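Local coordinates for protein F01G10.3, confirmed by transcript evidence (Caenorhabditis elegans, PDB 3K6J) that probably acts as an NAD+-dependent (3S)-3-hydroxyacyl-CoA dehydrogenase, within a multifunctional enzyme, and binds a zinc ion, at residues 372-376 against 377-381. Numbering follows the deposited sequence.
With PO4 (phosphate ion), chain C.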
# COMPACT_ATOMS: atom_id res chain seq x y z
N ARG A 372 -8.11 1.86 -17.06
CA ARG A 372 -7.08 1.35 -17.95
C ARG A 372 -6.52 0.00 -17.45
O ARG A 372 -6.40 -0.94 -18.24
CB ARG A 372 -5.99 2.41 -18.06
CG ARG A 372 -5.30 2.49 -19.39
CD ARG A 372 -6.26 2.89 -20.46
NE ARG A 372 -6.02 4.23 -20.98
CZ ARG A 372 -6.62 4.70 -22.06
NH1 ARG A 372 -7.50 3.96 -22.73
NH2 ARG A 372 -6.36 5.93 -22.49
N CYS A 373 -6.18 -0.09 -16.15
CA CYS A 373 -5.75 -1.38 -15.55
C CYS A 373 -6.82 -2.45 -15.58
O CYS A 373 -6.53 -3.62 -15.86
CB CYS A 373 -5.31 -1.21 -14.09
SG CYS A 373 -3.85 -0.24 -13.88
N ILE A 374 -8.05 -2.06 -15.27
CA ILE A 374 -9.16 -3.00 -15.39
C ILE A 374 -9.25 -3.60 -16.83
O ILE A 374 -9.16 -4.82 -17.01
CB ILE A 374 -10.50 -2.39 -14.94
CG1 ILE A 374 -10.48 -2.06 -13.45
CG2 ILE A 374 -11.65 -3.34 -15.25
CD1 ILE A 374 -11.53 -1.07 -13.04
N GLU A 375 -9.40 -2.75 -17.85
CA GLU A 375 -9.62 -3.25 -19.22
C GLU A 375 -8.43 -4.06 -19.79
O GLU A 375 -8.60 -4.85 -20.72
CB GLU A 375 -10.00 -2.13 -20.19
CG GLU A 375 -8.85 -1.19 -20.56
CD GLU A 375 -9.27 -0.06 -21.51
OE1 GLU A 375 -10.49 0.10 -21.80
OE2 GLU A 375 -8.35 0.68 -21.97
N GLU A 376 -7.24 -3.84 -19.24
CA GLU A 376 -6.05 -4.58 -19.66
C GLU A 376 -5.90 -5.95 -18.98
O GLU A 376 -4.96 -6.68 -19.26
CB GLU A 376 -4.81 -3.70 -19.48
CG GLU A 376 -4.81 -2.54 -20.46
CD GLU A 376 -3.72 -1.53 -20.21
OE1 GLU A 376 -3.97 -0.31 -20.43
OE2 GLU A 376 -2.61 -1.92 -19.80
N GLY A 377 -6.84 -6.29 -18.10
CA GLY A 377 -6.79 -7.57 -17.38
C GLY A 377 -5.82 -7.66 -16.20
O GLY A 377 -5.69 -8.72 -15.60
N VAL A 378 -5.17 -6.55 -15.87
CA VAL A 378 -4.24 -6.45 -14.72
C VAL A 378 -4.96 -6.64 -13.37
O VAL A 378 -4.40 -7.21 -12.41
CB VAL A 378 -3.51 -5.06 -14.68
CG1 VAL A 378 -2.37 -5.08 -13.67
CG2 VAL A 378 -2.97 -4.68 -16.05
N ILE A 379 -6.18 -6.14 -13.30
CA ILE A 379 -7.00 -6.23 -12.09
C ILE A 379 -8.47 -6.30 -12.49
O ILE A 379 -8.87 -5.70 -13.48
CB ILE A 379 -6.78 -4.99 -11.14
CG1 ILE A 379 -7.43 -5.19 -9.77
CG2 ILE A 379 -7.20 -3.67 -11.85
CD1 ILE A 379 -6.85 -4.32 -8.64
N SER A 380 -9.26 -7.02 -11.72
CA SER A 380 -10.68 -7.05 -11.94
C SER A 380 -11.36 -5.75 -11.45
O SER A 380 -10.82 -5.00 -10.61
CB SER A 380 -11.27 -8.28 -11.23
OG SER A 380 -11.59 -7.95 -9.90
N ASN A 381 -12.55 -5.48 -11.98
CA ASN A 381 -13.26 -4.28 -11.63
C ASN A 381 -13.58 -4.28 -10.12
O ASN A 381 -13.37 -3.29 -9.43
CB ASN A 381 -14.50 -4.14 -12.53
CG ASN A 381 -15.42 -3.04 -12.09
OD1 ASN A 381 -16.26 -3.24 -11.21
ND2 ASN A 381 -15.30 -1.87 -12.71
P PO4 C . -8.10 -10.15 -9.36
O1 PO4 C . -9.47 -10.79 -9.37
O2 PO4 C . -7.89 -9.31 -10.60
O3 PO4 C . -8.01 -9.20 -8.20
O4 PO4 C . -7.07 -11.25 -9.23
O HOH W 1 -10.47 -6.51 -15.84
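The carboxamide of N381 meets I374 through its nitrogen, ND2 lying 3.9 Å from the terminal methyl CD1, while I374 CG2 packs against N381 CB. The other flat group close by, the guanidinium of R372, receives E375 OE2 at its edge and in its plane; this salt bridge along the last helical turn is weak, with NH1 3.5 Å from OE2. The helix ends in a Schellman motif. G377, with a positive phi of 78°, donates from N to I374 O at 3.0 Å, and V378 N returns a weak bond to C373 O at 3.2 Å. C373 CB and V378 CB approach to 4.3 Å, the apolar pairing expected between the residues flanking this motif. I374 carries CG1 beside its backbone N (chi1 -65°), where it meets I379 CG2 at 4.0 Å; the same I379 methyl lies 3.8 Å from C373 CB. A nearly straight CA-H...O contact of 3.3 Å runs from I374 CA to I379 O. Were I374 cut back to an alanine, CG1, CG2 and CD1 would go, and the packing on I379 CG2, on L384 and on N381 CB and ND2 would probably be lost, leaving a gap between helix end and loop. The sharp turn joins helix 355-375 to helix 381-391, whose N-cap is S380, with OG capping S383 N. S380 N also donates to a phosphate ion, probably carried over from the crystallisation solution, that G230 N and S383 OG bind too. Against helix 234-253, C373 and V378 pack on R239, which pairs with E376 OE2; I374 and I379 rest on L384 of helix 381-391.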